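Local coordinates for protein sucrose 6(F)-phosphate phosphorylase (Thermoanaerobacterium thermosaccharolyticum DSM 571, PDB 6S9V) that is a phosphorylase built on the alpha-amylase type of TIM-barrel catalytic domain, at residues A[363-368]-A[396-401]; A[305-310]-A[390-395]; A[21-26]-A[50-55]; A[359-364]-A[411-416]. All blocks are in the same frame, centred on the assembly; numbering follows the deposited sequence.

All four contacts are largely buried. The centres of interactions 2 and 3 lie about 8 and 10 Å from the centre of the chain, those of interactions 4 and 1 about 14 and 17 Å; Val400 of interaction 1 is exposed. Interaction 3 belongs to the barrel: neighbouring parallel strands joined mainly by backbone hydrogen bonds. Interaction 2 lies at strand 388-392, next to strand 22-25. Both contribute a histidine to the same sulfate ion. Interactions 1 and 4 lie beside the barrel and share Thr363 and Tyr364. The first is tied by side-chain to backbone hydrogen bonds round a helix start; the second relies on packing and two waters. Tyr392 OH to Asn416 O, 2.7 Å, links interactions 2 and 4.

Interaction 1: residues A[363-368]-A[396-401]; sequences TYYSAL and LLAGVN
The side chain of Thr363 places OG1 between its own N and carbonyl carbon (chi1 75°), where it meets the carbonyl of Gly399. OG1 donates to Gly399 O at 2.8 Å and accepts from Ser366 N. CG2 of the same residue lies against Val400 C. From the facing segment, Asn401 turns its amide oxygen back, with CG beside its own N (chi1 -70°). OD1 takes the Thr363 N-H at 2.8 Å, and the bond is nearly straight, 166° at the hydrogen. Ser366 OG accepts from Asn401 N at 3.0 Å, while Ser366 CB packs on Asn401 ND2. Three direct bonds thus tie the two backbones through short side chains. A water adds a fourth link, accepting from Tyr365 N and donating to Gly399 O. Apolar packing lies next to this polar patch. Ala398 CB sits over the centre of the Tyr365 ring, 4.1 Å from its centroid, a CH-pi contact. Val400 CG1 meets the ring edge in plane. The Tyr365 hydroxyl is held by Asp372. Ala398, with positive phi, is the C-prime residue of a Schellman motif ending helix 393-396. The contact therefore joins that helix end to the Thr363 N-cap of helix 364-367.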
loop_
_atom_site.group_PDB
_atom_site.type_symbol
_atom_site.label_atom_id
_atom_site.label_comp_id
_atom_site.label_asym_id
_atom_site.label_seq_id
_atom_site.Cartn_x
_atom_site.Cartn_y
_atom_site.Cartn_z
ATOM N N THR A 363 -10.959 -9.209 -4.676
ATOM C CA THR A 363 -9.805 -10.026 -4.289
ATOM C C THR A 363 -9.067 -10.448 -5.557
ATOM O O THR A 363 -9.665 -10.597 -6.623
ATOM C CB THR A 363 -10.195 -11.257 -3.460
ATOM O OG1 THR A 363 -10.780 -12.265 -4.297
ATOM C CG2 THR A 363 -11.157 -10.873 -2.343
ATOM N N TYR A 364 -7.745 -10.593 -5.455
ATOM C CA TYR A 364 -6.981 -10.881 -6.665
ATOM C C TYR A 364 -7.316 -12.265 -7.205
ATOM O O TYR A 364 -7.407 -12.460 -8.423
ATOM C CB TYR A 364 -5.488 -10.729 -6.397
ATOM C CG TYR A 364 -4.725 -10.285 -7.620
ATOM C CD1 TYR A 364 -4.553 -8.934 -7.905
ATOM C CD2 TYR A 364 -4.198 -11.215 -8.503
ATOM C CE1 TYR A 364 -3.862 -8.524 -9.030
ATOM C CE2 TYR A 364 -3.512 -10.822 -9.624
ATOM C CZ TYR A 364 -3.343 -9.475 -9.890
ATOM O OH TYR A 364 -2.648 -9.093 -11.020
ATOM N N TYR A 365 -7.538 -13.230 -6.311
ATOM C CA TYR A 365 -7.948 -14.567 -6.720
ATOM C C TYR A 365 -9.289 -14.535 -7.443
ATOM O O TYR A 365 -9.447 -15.169 -8.494
ATOM C CB TYR A 365 -7.987 -15.456 -5.478
ATOM C CG TYR A 365 -8.337 -16.906 -5.697
ATOM C CD1 TYR A 365 -7.503 -17.752 -6.422
ATOM C CD2 TYR A 365 -9.479 -17.445 -5.127
ATOM C CE1 TYR A 365 -7.820 -19.099 -6.585
ATOM C CE2 TYR A 365 -9.801 -18.777 -5.285
ATOM C CZ TYR A 365 -8.979 -19.597 -6.019
ATOM O OH TYR A 365 -9.317 -20.924 -6.165
ATOM N N SER A 366 -10.258 -13.778 -6.915
ATOM C CA SER A 366 -11.543 -13.635 -7.605
ATOM C C SER A 366 -11.377 -12.932 -8.951
ATOM O O SER A 366 -12.079 -13.252 -9.923
ATOM C CB SER A 366 -12.533 -12.854 -6.735
ATOM O OG SER A 366 -13.016 -13.633 -5.654
ATOM N N ALA A 367 -10.454 -11.967 -9.022
ATOM C CA ALA A 367 -10.223 -11.247 -10.269
ATOM C C ALA A 367 -9.725 -12.174 -11.369
ATOM O O ALA A 367 -10.000 -11.935 -12.550
ATOM C CB ALA A 367 -9.223 -10.114 -10.043
ATOM N N LEU A 368 -9.009 -13.234 -11.005
ATOM C CA LEU A 368 -8.548 -14.245 -11.947
ATOM C C LEU A 368 -9.538 -15.396 -12.104
ATOM O O LEU A 368 -9.159 -16.478 -12.566
ATOM C CB LEU A 368 -7.181 -14.778 -11.523
ATOM C CG LEU A 368 -6.086 -13.716 -11.645
ATOM C CD1 LEU A 368 -4.777 -14.207 -11.013
ATOM C CD2 LEU A 368 -5.870 -13.341 -13.102
ATOM N N LEU A 396 -3.007 -14.414 0.336
ATOM C CA LEU A 396 -2.272 -15.524 0.927
ATOM C C LEU A 396 -3.166 -16.742 1.108
ATOM O O LEU A 396 -2.727 -17.879 0.905
ATOM C CB LEU A 396 -1.691 -15.096 2.276
ATOM C CG LEU A 396 -0.975 -16.187 3.065
ATOM C CD1 LEU A 396 0.293 -16.633 2.332
ATOM C CD2 LEU A 396 -0.662 -15.713 4.486
ATOM N N LEU A 397 -4.414 -16.522 1.503
ATOM C CA LEU A 397 -5.360 -17.594 1.771
ATOM C C LEU A 397 -6.301 -17.833 0.600
ATOM O O LEU A 397 -7.312 -18.520 0.762
ATOM C CB LEU A 397 -6.149 -17.268 3.039
ATOM C CG LEU A 397 -5.254 -17.041 4.268
ATOM C CD1 LEU A 397 -6.071 -16.718 5.500
ATOM C CD2 LEU A 397 -4.392 -18.271 4.517
ATOM N N ALA A 398 -5.978 -17.290 -0.571
ATOM C CA ALA A 398 -6.795 -17.418 -1.775
ATOM C C ALA A 398 -8.243 -17.030 -1.492
ATOM O O ALA A 398 -9.187 -17.719 -1.875
ATOM C CB ALA A 398 -6.699 -18.832 -2.342
ATOM N N GLY A 399 -8.415 -15.897 -0.818
ATOM C CA GLY A 399 -9.750 -15.482 -0.429
ATOM C C GLY A 399 -10.546 -14.965 -1.615
ATOM O O GLY A 399 -10.007 -14.344 -2.531
ATOM N N VAL A 400 -11.849 -15.238 -1.593
ATOM C CA VAL A 400 -12.762 -14.754 -2.617
ATOM C C VAL A 400 -13.505 -13.535 -2.089
ATOM O O VAL A 400 -13.558 -13.271 -0.881
ATOM C CB VAL A 400 -13.769 -15.841 -3.070
ATOM C CG1 VAL A 400 -13.048 -17.057 -3.623
ATOM C CG2 VAL A 400 -14.681 -16.232 -1.924
ATOM N N ASN A 401 -14.128 -12.804 -3.015
ATOM C CA ASN A 401 -14.869 -11.589 -2.693
ATOM C C ASN A 401 -15.840 -11.802 -1.544
ATOM O O ASN A 401 -16.649 -12.737 -1.556
ATOM C CB ASN A 401 -15.643 -11.115 -3.928
ATOM C CG ASN A 401 -14.743 -10.578 -5.005
ATOM O OD1 ASN A 401 -13.692 -9.999 -4.723
ATOM N ND2 ASN A 401 -15.148 -10.764 -6.261
HETATM O O HOH W 1 -7.364 -13.321 -3.189
#

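Interaction 2: residues A[305-310]-A[390-395]; sequences MLDCHD and QVYYVG. With SO4 (sulfate ion), chain E.
The Tyr392 ring packs flat against the backbone of Cys308 and His309, at the end of strand 388-392 in the TIM barrel. This is the tight part. Cys308 O stands 3.3 Å above the ring plane, over its centre, and His309 N lies over the same face. Tyr393 CD1 covers the opposite face, near the rim. The ring reaches this place because CG is anti to the Tyr392 N (chi1 -175°). Its hydroxyl is bonded to Asn416 O. Asp307 crosses the base of the tyrosine, with carboxylate and ring planes 76° apart. OD1 packs on Tyr392 CB at 3.4 Å, and OD2 lies at the ring edge. OD2 is also 3.1 Å from Gly395 N. Arg379 forms a salt bridge with OD1. At Met305 and Gln390 the fit is looser. Met305 CA is 3.8 Å from Gln390 O. A water lies between the backbones there, accepting from Leu306 N and 2.6 Å from Gln390 O. The side with Cys308 and His309 is partly exposed at Cys308 and holds small molecules. His309 NE2 binds a BTB molecule, with Asp310 OD1 bonded to the same oxygen. A sulfate ion, probably from the crystallisation liquor and also bonded to His53, is held twice by His309 through one oxygen: O4 accepts from His309 N at 3.2 Å and from His309 ND1 at 2.6 Å.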
loop_
_atom_site.group_PDB
_atom_site.type_symbol
_atom_site.label_atom_id
_atom_site.label_comp_id
_atom_site.label_asym_id
_atom_site.label_seq_id
_atom_site.Cartn_x
_atom_site.Cartn_y
_atom_site.Cartn_z
ATOM N N MET A 305 3.370 -5.903 -5.443
ATOM C CA MET A 305 2.170 -6.490 -4.880
ATOM C C MET A 305 1.294 -6.911 -6.040
ATOM O O MET A 305 1.460 -6.445 -7.168
ATOM C CB MET A 305 1.433 -5.499 -3.982
ATOM C CG MET A 305 0.758 -4.384 -4.780
ATOM S SD MET A 305 0.303 -2.974 -3.769
ATOM C CE MET A 305 1.766 -1.973 -3.988
ATOM N N LEU A 306 0.369 -7.821 -5.752
ATOM C CA LEU A 306 -0.800 -8.002 -6.597
ATOM C C LEU A 306 -1.999 -7.345 -5.922
ATOM O O LEU A 306 -2.526 -6.351 -6.425
ATOM C CB LEU A 306 -1.046 -9.489 -6.869
ATOM C CG LEU A 306 0.090 -10.253 -7.560
ATOM C CD1 LEU A 306 -0.266 -11.719 -7.739
ATOM C CD2 LEU A 306 0.437 -9.643 -8.901
ATOM N N ASP A 307 -2.380 -7.851 -4.750
ATOM C CA ASP A 307 -3.399 -7.246 -3.911
ATOM C C ASP A 307 -2.764 -6.489 -2.741
ATOM O O ASP A 307 -1.613 -6.718 -2.361
ATOM C CB ASP A 307 -4.383 -8.302 -3.385
ATOM C CG ASP A 307 -3.699 -9.525 -2.780
ATOM O OD1 ASP A 307 -2.456 -9.644 -2.856
ATOM O OD2 ASP A 307 -4.422 -10.375 -2.207
ATOM N N CYS A 308 -3.530 -5.545 -2.205
ATOM C CA CYS A 308 -3.213 -4.844 -0.964
ATOM C C CYS A 308 -4.544 -4.511 -0.293
ATOM O O CYS A 308 -5.592 -5.044 -0.669
ATOM C CB CYS A 308 -2.345 -3.611 -1.244
ATOM S SG CYS A 308 -3.166 -2.285 -2.151
ATOM N N HIS A 309 -4.521 -3.617 0.694
ATOM C CA HIS A 309 -5.756 -3.313 1.419
ATOM C C HIS A 309 -6.687 -2.391 0.643
ATOM O O HIS A 309 -7.883 -2.324 0.961
ATOM C CB HIS A 309 -5.441 -2.683 2.773
ATOM C CG HIS A 309 -4.931 -1.280 2.683
ATOM N ND1 HIS A 309 -3.661 -0.976 2.246
ATOM C CD2 HIS A 309 -5.513 -0.099 2.990
ATOM C CE1 HIS A 309 -3.486 0.330 2.280
ATOM N NE2 HIS A 309 -4.597 0.886 2.726
ATOM N N ASP A 310 -6.180 -1.710 -0.379
ATOM C CA ASP A 310 -6.991 -0.910 -1.281
ATOM C C ASP A 310 -7.319 -1.748 -2.517
ATOM O O ASP A 310 -7.139 -2.972 -2.526
ATOM C CB ASP A 310 -6.256 0.391 -1.621
ATOM C CG ASP A 310 -6.147 1.331 -0.431
ATOM O OD1 ASP A 310 -7.029 1.293 0.444
ATOM O OD2 ASP A 310 -5.167 2.107 -0.369
ATOM N N GLN A 390 5.422 -8.261 -1.685
ATOM C CA GLN A 390 4.459 -8.267 -0.594
ATOM C C GLN A 390 3.245 -9.085 -0.990
ATOM O O GLN A 390 2.781 -8.999 -2.131
ATOM C CB GLN A 390 4.008 -6.850 -0.242
ATOM C CG GLN A 390 5.140 -5.940 0.165
ATOM C CD GLN A 390 4.649 -4.664 0.786
ATOM O OE1 GLN A 390 3.716 -4.043 0.286
ATOM N NE2 GLN A 390 5.274 -4.260 1.886
ATOM N N VAL A 391 2.737 -9.871 -0.042
ATOM C CA VAL A 391 1.540 -10.686 -0.235
ATOM C C VAL A 391 0.494 -10.232 0.776
ATOM O O VAL A 391 0.736 -10.265 1.992
ATOM C CB VAL A 391 1.830 -12.188 -0.080
ATOM C CG1 VAL A 391 0.533 -13.005 -0.145
ATOM C CG2 VAL A 391 2.798 -12.657 -1.161
ATOM N N TYR A 392 -0.654 -9.794 0.274
ATOM C CA TYR A 392 -1.763 -9.408 1.141
ATOM C C TYR A 392 -2.427 -10.650 1.729
ATOM O O TYR A 392 -2.524 -11.689 1.072
ATOM C CB TYR A 392 -2.743 -8.571 0.324
ATOM C CG TYR A 392 -3.916 -7.968 1.050
ATOM C CD1 TYR A 392 -3.742 -7.014 2.038
ATOM C CD2 TYR A 392 -5.212 -8.326 0.704
ATOM C CE1 TYR A 392 -4.824 -6.438 2.673
ATOM C CE2 TYR A 392 -6.301 -7.758 1.334
ATOM C CZ TYR A 392 -6.101 -6.817 2.309
ATOM O OH TYR A 392 -7.180 -6.256 2.932
ATOM N N TYR A 393 -2.893 -10.536 2.982
ATOM C CA TYR A 393 -3.329 -11.720 3.722
ATOM C C TYR A 393 -4.499 -12.420 3.039
ATOM O O TYR A 393 -4.596 -13.652 3.075
ATOM C CB TYR A 393 -3.694 -11.351 5.164
ATOM C CG TYR A 393 -4.998 -10.591 5.321
ATOM C CD1 TYR A 393 -5.059 -9.234 5.051
ATOM C CD2 TYR A 393 -6.164 -11.233 5.738
ATOM C CE1 TYR A 393 -6.235 -8.528 5.191
ATOM C CE2 TYR A 393 -7.350 -10.534 5.871
ATOM C CZ TYR A 393 -7.376 -9.181 5.598
ATOM O OH TYR A 393 -8.538 -8.461 5.731
ATOM N N VAL A 394 -5.403 -11.665 2.412
ATOM C CA VAL A 394 -6.519 -12.311 1.724
ATOM C C VAL A 394 -6.003 -13.165 0.572
ATOM O O VAL A 394 -6.437 -14.308 0.382
ATOM C CB VAL A 394 -7.542 -11.265 1.238
ATOM C CG1 VAL A 394 -8.649 -11.940 0.385
ATOM C CG2 VAL A 394 -8.147 -10.533 2.421
ATOM N N GLY A 395 -5.063 -12.625 -0.210
ATOM C CA GLY A 395 -4.480 -13.386 -1.301
ATOM C C GLY A 395 -3.644 -14.555 -0.823
ATOM O O GLY A 395 -3.591 -15.595 -1.486
HETATM S S SO4 E . -0.523 -1.756 1.552
HETATM O O1 SO4 E . -0.347 -1.378 0.151
HETATM O O2 SO4 E . -0.663 -0.544 2.352
HETATM O O3 SO4 E . 0.643 -2.514 2.002
HETATM O O4 SO4 E . -1.704 -2.586 1.713
HETATM O O HOH W 2 0.291 -8.781 -2.896
#

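Interaction 3: residues A[21-26]-A[50-55]; sequences VQLITY and GGVHIL. With SO4 (sulfate ion), chain E.
Thr25 and His53 lie in the first two strands of the TIM barrel, 22-25 and 51-54, which run parallel and are linked through helix 34-44 as a beta-alpha-beta unit. Five backbone bonds pair them. Gly50 N gives to Val21 O, Leu23 N to Gly51 O, and His53 N to Leu23 O at 2.7 Å. Thr25 N gives to His53 O, and Leu55 N to Thr25 O at 2.9 Å, 174° at the hydrogen. Gly51 N is the exception: it is buried and has no partner in the model. Side-chain polar groups find partners in the same segment, in other strands and in a sulfate ion. Gln22 OE1 accepts from Gln390 NE2. Thr25 OG1 donates to Tyr26 O in the carbonyl plane, on a lone pair, and is also hydrogen-bonded to Ser29 OG. His53 lies on the same sheet face as Ile24 and has both ring nitrogens engaged. NE2 bonds to Asp96 OD1. With CG anti to its N (chi1 176°), the ring extends so that ND1 reaches the sulfate, donating to O3 at 2.8 Å in a bent bond. Beyond the strands, Leu55 CD1 sits over the centre of the Tyr26 ring, 3.6 Å from the centroid.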
loop_
_atom_site.group_PDB
_atom_site.type_symbol
_atom_site.label_atom_id
_atom_site.label_comp_id
_atom_site.label_asym_id
_atom_site.label_seq_id
_atom_site.Cartn_x
_atom_site.Cartn_y
_atom_site.Cartn_z
ATOM N N VAL A 21 9.864 -12.249 0.947
ATOM C CA VAL A 21 8.451 -11.938 0.829
ATOM C C VAL A 21 7.927 -11.384 2.150
ATOM O O VAL A 21 8.271 -11.866 3.239
ATOM C CB VAL A 21 7.680 -13.196 0.391
ATOM C CG1 VAL A 21 6.203 -12.915 0.322
ATOM C CG2 VAL A 21 8.200 -13.705 -0.950
ATOM N N GLN A 22 7.069 -10.373 2.056
ATOM C CA GLN A 22 6.459 -9.756 3.226
ATOM C C GLN A 22 4.947 -9.947 3.213
ATOM O O GLN A 22 4.331 -10.062 2.156
ATOM C CB GLN A 22 6.762 -8.266 3.272
ATOM C CG GLN A 22 8.254 -7.949 3.263
ATOM C CD GLN A 22 8.528 -6.472 3.350
ATOM O OE1 GLN A 22 7.705 -5.652 2.949
ATOM N NE2 GLN A 22 9.696 -6.117 3.869
ATOM N N LEU A 23 4.362 -9.951 4.398
ATOM C CA LEU A 23 2.917 -10.058 4.577
ATOM C C LEU A 23 2.324 -8.670 4.812
ATOM O O LEU A 23 2.919 -7.843 5.517
ATOM C CB LEU A 23 2.603 -10.968 5.773
ATOM C CG LEU A 23 1.141 -11.037 6.250
ATOM C CD1 LEU A 23 0.299 -11.808 5.257
ATOM C CD2 LEU A 23 1.044 -11.661 7.637
ATOM N N ILE A 24 1.159 -8.411 4.214
ATOM C CA ILE A 24 0.337 -7.253 4.551
ATOM C C ILE A 24 -0.911 -7.764 5.255
ATOM O O ILE A 24 -1.639 -8.584 4.693
ATOM C CB ILE A 24 -0.082 -6.437 3.314
ATOM C CG1 ILE A 24 1.119 -6.013 2.471
ATOM C CG2 ILE A 24 -0.887 -5.216 3.745
ATOM C CD1 ILE A 24 0.726 -5.632 1.051
ATOM N N THR A 25 -1.183 -7.256 6.457
ATOM C CA THR A 25 -2.360 -7.703 7.195
ATOM C C THR A 25 -2.877 -6.578 8.077
ATOM O O THR A 25 -2.115 -5.712 8.523
ATOM C CB THR A 25 -2.056 -8.934 8.060
ATOM O OG1 THR A 25 -3.264 -9.424 8.668
ATOM C CG2 THR A 25 -1.057 -8.581 9.161
ATOM N N TYR A 26 -4.176 -6.597 8.329
ATOM C CA TYR A 26 -4.713 -5.782 9.396
ATOM C C TYR A 26 -4.311 -6.399 10.728
ATOM O O TYR A 26 -4.008 -7.596 10.809
ATOM C CB TYR A 26 -6.232 -5.666 9.292
ATOM C CG TYR A 26 -6.694 -4.725 8.209
ATOM C CD1 TYR A 26 -6.673 -3.348 8.408
ATOM C CD2 TYR A 26 -7.150 -5.204 6.985
ATOM C CE1 TYR A 26 -7.097 -2.474 7.427
ATOM C CE2 TYR A 26 -7.568 -4.331 5.994
ATOM C CZ TYR A 26 -7.538 -2.972 6.223
ATOM O OH TYR A 26 -7.965 -2.094 5.256
ATOM N N GLY A 50 9.619 -12.510 5.642
ATOM C CA GLY A 50 10.741 -11.817 6.248
ATOM C C GLY A 50 10.325 -10.517 6.901
ATOM O O GLY A 50 11.101 -9.911 7.652
ATOM N N GLY A 51 9.108 -10.062 6.600
ATOM C CA GLY A 51 8.596 -8.825 7.160
ATOM C C GLY A 51 7.083 -8.817 7.135
ATOM O O GLY A 51 6.455 -9.609 6.430
ATOM N N VAL A 52 6.502 -7.897 7.904
ATOM C CA VAL A 52 5.048 -7.767 8.016
ATOM C C VAL A 52 4.705 -6.282 8.023
ATOM O O VAL A 52 5.216 -5.529 8.862
ATOM C CB VAL A 52 4.493 -8.431 9.290
ATOM C CG1 VAL A 52 2.961 -8.266 9.354
ATOM C CG2 VAL A 52 4.893 -9.898 9.374
ATOM N N HIS A 53 3.857 -5.860 7.080
ATOM C CA HIS A 53 3.195 -4.567 7.151
ATOM C C HIS A 53 1.911 -4.766 7.946
ATOM O O HIS A 53 0.981 -5.425 7.470
ATOM C CB HIS A 53 2.892 -4.001 5.770
ATOM C CG HIS A 53 2.118 -2.719 5.798
ATOM N ND1 HIS A 53 1.493 -2.203 4.685
ATOM C CD2 HIS A 53 1.882 -1.838 6.802
ATOM C CE1 HIS A 53 0.893 -1.071 5.000
ATOM N NE2 HIS A 53 1.110 -0.829 6.281
ATOM N N ILE A 54 1.886 -4.244 9.165
ATOM C CA ILE A 54 0.690 -4.216 9.994
ATOM C C ILE A 54 -0.054 -2.929 9.670
ATOM O O ILE A 54 0.437 -1.836 9.962
ATOM C CB ILE A 54 1.030 -4.278 11.486
ATOM C CG1 ILE A 54 1.864 -5.506 11.817
ATOM C CG2 ILE A 54 -0.261 -4.279 12.319
ATOM C CD1 ILE A 54 2.430 -5.468 13.230
ATOM N N LEU A 55 -1.237 -3.050 9.073
ATOM C CA LEU A 55 -2.033 -1.872 8.768
ATOM C C LEU A 55 -2.395 -1.171 10.079
ATOM O O LEU A 55 -2.326 -1.777 11.150
ATOM C CB LEU A 55 -3.253 -2.271 7.943
ATOM C CG LEU A 55 -2.799 -2.694 6.528
ATOM C CD1 LEU A 55 -3.770 -3.650 5.852
ATOM C CD2 LEU A 55 -2.573 -1.432 5.677
HETATM S S SO4 E . -0.523 -1.756 1.552
HETATM O O1 SO4 E . -0.347 -1.378 0.151
HETATM O O2 SO4 E . -0.663 -0.544 2.352
HETATM O O3 SO4 E . 0.643 -2.514 2.002
HETATM O O4 SO4 E . -1.704 -2.586 1.713
#

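Interaction 4: residues A[359-364]-A[411-416]. With SO4 (sulfate ion), chain I.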
loop_
_atom_site.group_PDB
_atom_site.type_symbol
_atom_site.label_atom_id
_atom_site.label_comp_id
_atom_site.label_asym_id
_atom_site.label_seq_id
_atom_site.Cartn_x
_atom_site.Cartn_y
_atom_site.Cartn_z
ATOM N N GLN A 359 -9.829 2.581 -8.880
ATOM C CA GLN A 359 -9.365 1.276 -8.435
ATOM C C GLN A 359 -10.467 0.236 -8.595
ATOM O O GLN A 359 -11.660 0.554 -8.538
ATOM C CB GLN A 359 -8.900 1.331 -6.976
ATOM C CG GLN A 359 -7.664 2.182 -6.787
ATOM C CD GLN A 359 -7.253 2.352 -5.340
ATOM O OE1 GLN A 359 -7.883 1.819 -4.423
ATOM N NE2 GLN A 359 -6.179 3.104 -5.129
ATOM N N ILE A 360 -10.037 -1.004 -8.803
ATOM C CA ILE A 360 -10.915 -2.166 -8.884
ATOM C C ILE A 360 -10.892 -2.845 -7.520
ATOM O O ILE A 360 -9.869 -3.412 -7.116
ATOM C CB ILE A 360 -10.458 -3.137 -9.981
ATOM C CG1 ILE A 360 -10.387 -2.438 -11.338
ATOM C CG2 ILE A 360 -11.391 -4.341 -10.046
ATOM C CD1 ILE A 360 -9.620 -3.248 -12.389
ATOM N N ASN A 361 -12.018 -2.819 -6.821
ATOM C CA ASN A 361 -12.150 -3.451 -5.511
ATOM C C ASN A 361 -12.611 -4.891 -5.714
ATOM O O ASN A 361 -13.772 -5.134 -6.065
ATOM C CB ASN A 361 -13.141 -2.680 -4.640
ATOM C CG ASN A 361 -12.740 -1.233 -4.442
ATOM O OD1 ASN A 361 -11.563 -0.925 -4.291
ATOM N ND2 ASN A 361 -13.720 -0.339 -4.458
ATOM N N CYS A 362 -11.712 -5.842 -5.455
ATOM C CA CYS A 362 -11.874 -7.245 -5.828
ATOM C C CYS A 362 -10.712 -8.009 -5.216
ATOM O O CYS A 362 -9.592 -7.499 -5.220
ATOM C CB CYS A 362 -11.859 -7.401 -7.361
ATOM S SG CYS A 362 -12.396 -9.002 -8.044
ATOM N N THR A 363 -10.959 -9.209 -4.676
ATOM C CA THR A 363 -9.805 -10.026 -4.289
ATOM C C THR A 363 -9.067 -10.448 -5.557
ATOM O O THR A 363 -9.665 -10.597 -6.623
ATOM C CB THR A 363 -10.195 -11.257 -3.460
ATOM O OG1 THR A 363 -10.780 -12.265 -4.297
ATOM C CG2 THR A 363 -11.157 -10.873 -2.343
ATOM N N TYR A 364 -7.745 -10.593 -5.455
ATOM C CA TYR A 364 -6.981 -10.881 -6.665
ATOM C C TYR A 364 -7.316 -12.265 -7.205
ATOM O O TYR A 364 -7.407 -12.460 -8.423
ATOM C CB TYR A 364 -5.488 -10.729 -6.397
ATOM C CG TYR A 364 -4.725 -10.285 -7.620
ATOM C CD1 TYR A 364 -4.553 -8.934 -7.905
ATOM C CD2 TYR A 364 -4.198 -11.215 -8.503
ATOM C CE1 TYR A 364 -3.862 -8.524 -9.030
ATOM C CE2 TYR A 364 -3.512 -10.822 -9.624
ATOM C CZ TYR A 364 -3.343 -9.475 -9.890
ATOM O OH TYR A 364 -2.648 -9.093 -11.020
ATOM N N GLU A 411 -19.822 -0.710 2.039
ATOM C CA GLU A 411 -18.494 -0.182 1.745
ATOM C C GLU A 411 -17.833 -1.143 0.764
ATOM O O GLU A 411 -17.465 -2.265 1.131
ATOM C CB GLU A 411 -17.664 -0.018 3.015
ATOM C CG GLU A 411 -18.236 0.997 3.991
ATOM C CD GLU A 411 -17.276 1.331 5.119
ATOM O OE1 GLU A 411 -16.060 1.082 4.964
ATOM O OE2 GLU A 411 -17.736 1.850 6.158
ATOM N N GLY A 412 -17.669 -0.687 -0.479
ATOM C CA GLY A 412 -17.161 -1.556 -1.520
ATOM C C GLY A 412 -15.795 -2.133 -1.219
ATOM O O GLY A 412 -15.513 -3.279 -1.584
ATOM N N ARG A 413 -14.927 -1.368 -0.548
ATOM C CA ARG A 413 -13.572 -1.848 -0.320
ATOM C C ARG A 413 -13.517 -2.994 0.681
ATOM O O ARG A 413 -12.508 -3.708 0.731
ATOM C CB ARG A 413 -12.657 -0.721 0.167
ATOM C CG ARG A 413 -12.299 0.301 -0.902
ATOM C CD ARG A 413 -11.352 1.355 -0.350
ATOM N NE ARG A 413 -11.191 2.483 -1.259
ATOM C CZ ARG A 413 -11.997 3.540 -1.283
ATOM N NH1 ARG A 413 -13.028 3.617 -0.449
ATOM N NH2 ARG A 413 -11.775 4.525 -2.144
ATOM N N GLU A 414 -14.576 -3.189 1.470
ATOM C CA GLU A 414 -14.632 -4.324 2.384
ATOM C C GLU A 414 -14.709 -5.659 1.651
ATOM O O GLU A 414 -14.551 -6.703 2.293
ATOM C CB GLU A 414 -15.814 -4.157 3.346
ATOM C CG GLU A 414 -15.463 -3.369 4.621
ATOM C CD GLU A 414 -14.644 -4.190 5.622
ATOM O OE1 GLU A 414 -15.016 -5.359 5.869
ATOM O OE2 GLU A 414 -13.624 -3.674 6.157
ATOM N N ILE A 415 -14.911 -5.655 0.328
ATOM C CA ILE A 415 -14.918 -6.896 -0.446
ATOM C C ILE A 415 -13.608 -7.643 -0.281
ATOM O O ILE A 415 -13.560 -8.874 -0.389
ATOM C CB ILE A 415 -15.198 -6.578 -1.928
ATOM C CG1 ILE A 415 -15.651 -7.827 -2.683
ATOM C CG2 ILE A 415 -13.948 -5.993 -2.598
ATOM C CD1 ILE A 415 -16.204 -7.517 -4.059
ATOM N N ASN A 416 -12.529 -6.910 -0.015
ATOM C CA ASN A 416 -11.168 -7.427 0.032
ATOM C C ASN A 416 -10.560 -7.253 1.425
ATOM O O ASN A 416 -9.339 -7.182 1.568
ATOM C CB ASN A 416 -10.329 -6.710 -1.031
ATOM C CG ASN A 416 -8.936 -7.282 -1.188
ATOM O OD1 ASN A 416 -8.743 -8.496 -1.233
ATOM N ND2 ASN A 416 -7.948 -6.397 -1.276
HETATM S S SO4 I . -11.487 3.181 2.987
HETATM O O1 SO4 I . -11.597 4.635 2.960
HETATM O O2 SO4 I . -10.358 2.772 2.158
HETATM O O3 SO4 I . -12.722 2.593 2.475
HETATM O O4 SO4 I . -11.275 2.717 4.356
HETATM O O HOH W 3 -10.370 1.515 -3.480
HETATM O O HOH W 4 -6.976 -10.390 -2.495
#
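Asn361 and Arg413 meet at an angle, with amide and guanidinium planes 56° apart. The aliphatic part of the arginine does the touching: its CG lies 3.7 Å from Asn361 OD1. The polar ends meet through a water. It donates to Asn361 OD1 and Gln359 OE1 and accepts weakly from Arg413 NE. The amide nitrogen of Asn361 is bonded to Asn340 and Ser342, which fixes the flip of the amide. From CG to NE the arginine chain is extended, and NH1 makes a weak bond to a sulfate ion at 3.1 Å. Ile415 CG2, between N and carbonyl carbon, rests against Asn361 C at 3.6 Å. Asn416 crosses Thr363, with OD1 3.6 Å from CG2. A second water donates to that OD1 and accepts from Tyr364 N. The arrangement packs the 3-10 turn 412-415 and the residue after it on the end of strand 357-361 and the loop that follows, with two waters between; that strand is the middle one of a three-stranded antiparallel sheet.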